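Long-range contact in putative isochorismatase (Burkholderia xenovorans, PDB 3OQP), which is probably a hydrolase of the isochorismatase family, its exact substrate and reaction not established: residues I25-N36 and H141-Y149. Residues are numbered along the deposited sequence; the frame is centred on the assembly and turned at random. Where two conformers were deposited one is given.
Sequences IEYPDVQSSLAN and HDATGSVPY
Three groups converge on the backbone oxygen of Asp142. Asn36 ND2 donates to Asp142 O at 3.0 Å, and the bond is nearly straight at hydrogen (170°); the oxygen lies in the plane of the amide, yet the nitrogen sits well above the carbonyl plane. A water donates both to Asp142 O and to Ser32 OG, and Ser33 CA supplies a CA-H...O contact. With CG set beside its own backbone N (chi1 -76°), Asn36 sends its side chain across that of Asp142 at about a right angle, though amide and carboxylate planes are only 33° apart; its OD1 is held by Arg39 and Asp142 OD1 by Thr179.

One turn back along the helix, Ser33 OG meets another water at 2.6 Å, which in turn donates to Pro28 O and Thr144 O, tying the start of the helix to the 141-149 loop. Ser33 OG also bonds Tyr117. Pro28, entered through a cis peptide, rests its CD on the backbone here, 3.4 Å from Thr144 O.

In this alpha/beta fold with a parallel six-stranded sheet, 141-149 leaves strand 136-140 and meets the lead-in to helix 30-47 at a classic beta bulge. Two residues, Glu26 and Tyr27, stand against the single Ser146: Glu26 N donates to Ser146 O at 2.9 Å, in the carbonyl plane, Tyr27 N gives the same oxygen a weak bond, and Ser146 N returns one to Tyr27 O at 2.8 Å. Gly145 runs alongside, its CA 3.2 Å from Tyr27 O. Next to the bulge, Ile25 CD1 packs on Val147 CG1 at 4.0 Å, and the extended Glu26 chain crosses the Pro148 ring, its carboxylate carbon CD 3.4 Å from Pro148 CD; Arg205 of the second subunit packs on Glu26, and Ala204 of that subunit on Pro148.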
ATOM      1  N   ILE A  25      10.102   6.122  15.202  1.00 12.11           N
ATOM      2  CA  ILE A  25      10.670   5.508  13.996  1.00 10.20           C
ATOM      3  C   ILE A  25      11.937   4.699  14.338  1.00 10.56           C
ATOM      4  O   ILE A  25      12.821   5.228  15.046  1.00 11.89           O
ATOM      5  CB  ILE A  25      10.968   6.602  12.963  1.00  9.42           C
ATOM      6  CG1 ILE A  25       9.704   7.273  12.453  1.00 10.61           C
ATOM      7  CG2 ILE A  25      11.822   6.037  11.822  1.00 10.61           C
ATOM      8  CD1 ILE A  25       8.774   6.380  11.602  1.00 11.24           C
ATOM      9  N   GLU A  26      12.035   3.483  13.808  1.00 10.31           N
ATOM     10  CA  GLU A  26      13.190   2.597  14.076  1.00  9.67           C
ATOM     11  C   GLU A  26      14.016   2.257  12.851  1.00  9.61           C
ATOM     12  O   GLU A  26      15.135   1.840  13.031  1.00 12.05           O
ATOM     13  CB  GLU A  26      12.809   1.287  14.741  1.00 11.23           C
ATOM     14  CG  GLU A  26      12.211   1.520  16.080  1.00 13.12           C
ATOM     15  CD  GLU A  26      12.024   0.237  16.910  1.00 12.27           C
ATOM     16  OE1 GLU A  26      12.508  -0.861  16.495  1.00 15.53           O
ATOM     17  OE2 GLU A  26      11.399   0.392  17.986  1.00 15.52           O
ATOM     18  N   TYR A  27      13.543   2.379  11.616  1.00 10.13           N
ATOM     19  CA  TYR A  27      14.398   2.063  10.473  1.00 10.71           C
ATOM     20  C   TYR A  27      13.886   2.789   9.253  1.00  9.81           C
ATOM     21  O   TYR A  27      12.676   2.781   9.011  1.00 10.65           O
ATOM     22  CB  TYR A  27      14.348   0.587  10.149  1.00  9.58           C
ATOM     23  CG  TYR A  27      15.464   0.225   9.207  1.00  9.89           C
ATOM     24  CD1 TYR A  27      15.297   0.363   7.840  1.00 11.85           C
ATOM     25  CD2 TYR A  27      16.717  -0.173   9.673  1.00 12.62           C
ATOM     26  CE1 TYR A  27      16.320   0.047   6.929  1.00 12.68           C
ATOM     27  CE2 TYR A  27      17.763  -0.480   8.787  1.00 14.06           C
ATOM     28  CZ  TYR A  27      17.577  -0.368   7.427  1.00 12.86           C
ATOM     29  OH  TYR A  27      18.611  -0.725   6.565  1.00 17.59           O
ATOM     30  N   PRO A  28      14.769   3.465   8.515  1.00  8.97           N
ATOM     31  CA  PRO A  28      16.145   3.787   8.857  1.00 10.12           C
ATOM     32  C   PRO A  28      16.199   4.552  10.180  1.00 10.45           C
ATOM     33  O   PRO A  28      15.204   5.038  10.738  1.00 10.88           O
ATOM     34  CB  PRO A  28      16.604   4.668   7.677  1.00 11.77           C
ATOM     35  CG  PRO A  28      15.737   4.209   6.536  1.00 10.42           C
ATOM     36  CD  PRO A  28      14.398   3.975   7.186  1.00  9.59           C
ATOM     37  N   ASP A  29      17.411   4.709  10.691  1.00 10.52           N
ATOM     38  CA  ASP A  29      17.620   5.537  11.878  1.00 10.58           C
ATOM     39  C   ASP A  29      16.953   6.903  11.705  1.00 10.55           C
ATOM     40  O   ASP A  29      17.156   7.580  10.706  1.00 10.67           O
ATOM     41  CB  ASP A  29      19.115   5.712  12.090  1.00 11.54           C
ATOM     42  CG  ASP A  29      19.429   6.526  13.318  1.00 14.00           C
ATOM     43  OD1 ASP A  29      19.500   5.969  14.436  1.00 18.23           O
ATOM     44  OD2 ASP A  29      19.620   7.736  13.156  1.00 17.29           O
ATOM     45  N   VAL A  30      16.249   7.358  12.721  1.00 10.39           N
ATOM     46  CA  VAL A  30      15.464   8.528  12.546  1.00  9.92           C
ATOM     47  C   VAL A  30      16.286   9.793  12.427  1.00 10.19           C
ATOM     48  O   VAL A  30      15.890  10.749  11.762  1.00 10.08           O
ATOM     49  CB  VAL A  30      14.378   8.656  13.638  1.00 10.67           C
ATOM     50  CG1 VAL A  30      15.002   9.031  14.986  1.00 14.56           C
ATOM     51  CG2 VAL A  30      13.279   9.650  13.174  1.00 12.74           C
ATOM     52  N   GLN A  31      17.423   9.861  13.099  1.00 11.03           N
ATOM     53  CA  GLN A  31      18.259  11.029  12.920  1.00 11.47           C
ATOM     54  C   GLN A  31      18.807  11.129  11.526  1.00 11.08           C
ATOM     55  O   GLN A  31      18.933  12.216  10.969  1.00 11.90           O
ATOM     56  CB  GLN A  31      19.348  11.098  13.970  1.00 11.67           C
ATOM     57  CG  GLN A  31      18.837  11.263  15.406  1.00 16.08           C
ATOM     58  CD  GLN A  31      18.014  12.538  15.600  1.00 17.26           C
ATOM     59  OE1 GLN A  31      18.330  13.584  15.056  1.00 20.18           O
ATOM     60  NE2 GLN A  31      16.912  12.424  16.346  1.00 21.09           N
ATOM     61  N   SER A  32      19.082   9.992  10.916  0.50 11.23           N
ATOM     62  CA  SER A  32      19.597   9.983   9.530  0.50 10.96           C
ATOM     63  C   SER A  32      18.518  10.388   8.519  0.50 10.82           C
ATOM     64  O   SER A  32      18.784  11.003   7.484  0.50 10.50           O
ATOM     65  CB  SER A  32      20.181   8.615   9.111  0.50 11.12           C
ATOM     66  OG  SER A  32      19.186   7.608   8.805  0.50 14.00           O
ATOM     67  N   SER A  33      17.305   9.930   8.745  1.00  9.39           N
ATOM     68  CA  SER A  33      16.211  10.364   7.845  1.00 10.09           C
ATOM     69  C   SER A  33      15.802  11.807   8.050  1.00 10.07           C
ATOM     70  O   SER A  33      15.534  12.495   7.069  1.00 10.28           O
ATOM     71  CB  SER A  33      15.026   9.403   7.875  1.00 10.67           C
ATOM     72  OG  SER A  33      14.457   9.309   9.172  1.00 10.79           O
ATOM     73  N   LEU A  34      15.798  12.280   9.296  1.00  9.97           N
ATOM     74  CA  LEU A  34      15.509  13.703   9.515  1.00 10.76           C
ATOM     75  C   LEU A  34      16.513  14.568   8.776  1.00 10.78           C
ATOM     76  O   LEU A  34      16.117  15.563   8.141  1.00 10.24           O
ATOM     77  CB  LEU A  34      15.519  14.061  11.007  1.00 11.05           C
ATOM     78  CG  LEU A  34      14.323  13.594  11.799  1.00 11.86           C
ATOM     79  CD1 LEU A  34      14.613  13.679  13.292  1.00 14.69           C
ATOM     80  CD2 LEU A  34      13.055  14.407  11.475  1.00 12.92           C
ATOM     81  N   ALA A  35      17.793  14.196   8.835  1.00 10.81           N
ATOM     82  CA  ALA A  35      18.818  14.967   8.149  1.00 11.04           C
ATOM     83  C   ALA A  35      18.608  14.968   6.631  1.00 10.70           C
ATOM     84  O   ALA A  35      18.821  15.983   5.975  1.00 11.27           O
ATOM     85  CB  ALA A  35      20.209  14.458   8.519  1.00 12.61           C
ATOM     86  N   ASN A  36      18.167  13.838   6.089  1.00 10.06           N
ATOM     87  CA  ASN A  36      17.959  13.765   4.655  1.00 10.19           C
ATOM     88  C   ASN A  36      16.738  14.497   4.179  1.00 10.62           C
ATOM     89  O   ASN A  36      16.712  15.087   3.123  1.00 10.10           O
ATOM     90  CB  ASN A  36      17.921  12.302   4.219  1.00  9.63           C
ATOM     91  CG  ASN A  36      19.289  11.684   4.183  1.00 10.28           C
ATOM     92  OD1 ASN A  36      20.295  12.399   3.978  1.00 12.20           O
ATOM     93  ND2 ASN A  36      19.363  10.417   4.466  1.00 11.65           N
ATOM     94  N   HIS A 141      14.231   6.592  -0.083  1.00  9.77           N
ATOM     95  CA  HIS A 141      14.238   5.485   0.877  1.00  9.42           C
ATOM     96  C   HIS A 141      14.992   5.866   2.171  1.00  9.14           C
ATOM     97  O   HIS A 141      14.879   5.172   3.176  1.00 11.89           O
ATOM     98  CB  HIS A 141      14.774   4.209   0.274  1.00 10.30           C
ATOM     99  CG  HIS A 141      16.184   4.316  -0.150  1.00 11.97           C
ATOM    100  ND1 HIS A 141      17.201   4.415   0.758  1.00 13.33           N
ATOM    101  CD2 HIS A 141      16.725   4.367  -1.376  1.00 13.27           C
ATOM    102  CE1 HIS A 141      18.342   4.415   0.076  1.00 13.90           C
ATOM    103  NE2 HIS A 141      18.076   4.447  -1.213  1.00 16.36           N
ATOM    104  N   ASP A 142      15.803   6.907   2.123  1.00  8.65           N
ATOM    105  CA  ASP A 142      16.631   7.325   3.257  1.00  8.43           C
ATOM    106  C   ASP A 142      16.089   8.587   3.932  1.00  8.68           C
ATOM    107  O   ASP A 142      16.722   9.124   4.852  1.00 10.33           O
ATOM    108  CB  ASP A 142      18.080   7.434   2.800  1.00  9.77           C
ATOM    109  CG  ASP A 142      18.290   8.498   1.744  1.00  9.72           C
ATOM    110  OD1 ASP A 142      17.359   9.192   1.380  1.00 12.61           O
ATOM    111  OD2 ASP A 142      19.449   8.548   1.251  1.00 13.16           O
ATOM    112  N   ALA A 143      14.895   9.057   3.492  1.00  8.47           N
ATOM    113  CA  ALA A 143      14.195  10.216   4.022  1.00  8.29           C
ATOM    114  C   ALA A 143      12.782   9.859   4.436  1.00  9.00           C
ATOM    115  O   ALA A 143      11.921  10.737   4.531  1.00  9.43           O
ATOM    116  CB  ALA A 143      14.234  11.334   3.010  1.00  8.76           C
ATOM    117  N   THR A 144      12.610   8.606   4.777  1.00  8.82           N
ATOM    118  CA  THR A 144      11.355   7.976   5.145  1.00  8.70           C
ATOM    119  C   THR A 144      11.612   6.977   6.282  1.00  8.41           C
ATOM    120  O   THR A 144      12.732   6.875   6.759  1.00 10.08           O
ATOM    121  CB  THR A 144      10.706   7.325   3.941  1.00  8.49           C
ATOM    122  OG1 THR A 144      11.631   6.422   3.325  1.00  9.27           O
ATOM    123  CG2 THR A 144      10.293   8.381   2.897  1.00  9.24           C
ATOM    124  N   GLY A 145      10.642   6.186   6.703  1.00  8.69           N
ATOM    125  CA  GLY A 145      10.903   5.147   7.686  1.00  8.41           C
ATOM    126  C   GLY A 145       9.675   4.512   8.302  1.00  8.48           C
ATOM    127  O   GLY A 145       8.531   5.019   8.113  1.00  9.19           O
ATOM    128  N   SER A 146       9.939   3.440   9.047  1.00  9.16           N
ATOM    129  CA  SER A 146       8.923   2.588   9.649  1.00  9.55           C
ATOM    130  C   SER A 146       9.198   2.334  11.116  1.00  9.93           C
ATOM    131  O   SER A 146      10.237   2.751  11.659  1.00  9.97           O
ATOM    132  CB  SER A 146       8.815   1.232   8.910  1.00 10.65           C
ATOM    133  OG  SER A 146       8.401   1.391   7.558  1.00 11.85           O
ATOM    134  N   VAL A 147       8.211   1.707  11.740  1.00  9.22           N
ATOM    135  CA  VAL A 147       8.226   1.278  13.149  1.00  9.81           C
ATOM    136  C   VAL A 147       7.941  -0.233  13.076  1.00  9.84           C
ATOM    137  O   VAL A 147       7.370  -0.708  12.118  1.00 10.37           O
ATOM    138  CB  VAL A 147       7.141   1.984  14.008  1.00  9.80           C
ATOM    139  CG1 VAL A 147       7.304   3.494  13.870  1.00 12.28           C
ATOM    140  CG2 VAL A 147       5.719   1.537  13.661  1.00 11.23           C
ATOM    141  N   PRO A 148       8.302  -1.010  14.116  1.00 10.47           N
ATOM    142  CA  PRO A 148       7.935  -2.449  14.146  1.00  9.96           C
ATOM    143  C   PRO A 148       6.470  -2.589  14.617  1.00  9.00           C
ATOM    144  O   PRO A 148       5.928  -1.736  15.347  1.00 10.27           O
ATOM    145  CB  PRO A 148       8.915  -3.035  15.155  1.00  9.99           C
ATOM    146  CG  PRO A 148       9.064  -1.906  16.138  1.00 11.85           C
ATOM    147  CD  PRO A 148       9.162  -0.651  15.247  1.00 10.33           C
ATOM    148  N   TYR A 149       5.833  -3.678  14.205  1.00  9.85           N
ATOM    149  CA  TYR A 149       4.463  -3.966  14.577  1.00 10.56           C
ATOM    150  C   TYR A 149       4.354  -5.468  14.953  1.00  9.29           C
ATOM    151  O   TYR A 149       4.977  -6.348  14.313  1.00 10.86           O
ATOM    152  CB  TYR A 149       3.499  -3.818  13.390  1.00 11.35           C
ATOM    153  CG  TYR A 149       3.160  -2.423  12.935  1.00 10.55           C
ATOM    154  CD1 TYR A 149       3.103  -1.357  13.781  1.00 11.88           C
ATOM    155  CD2 TYR A 149       2.691  -2.230  11.656  1.00  9.60           C
ATOM    156  CE1 TYR A 149       2.694  -0.100  13.343  1.00 11.38           C
ATOM    157  CE2 TYR A 149       2.266  -0.963  11.195  1.00 10.00           C
ATOM    158  CZ  TYR A 149       2.274   0.096  12.052  1.00 10.56           C
ATOM    159  OH  TYR A 149       1.907   1.332  11.574  1.00 11.63           O
TER
HETATM  160  O   HOH W   1      13.728   6.868   9.290  1.00 10.34           O
HETATM  161  O   HOH W   2      18.256   7.339   6.367  1.00 16.40           O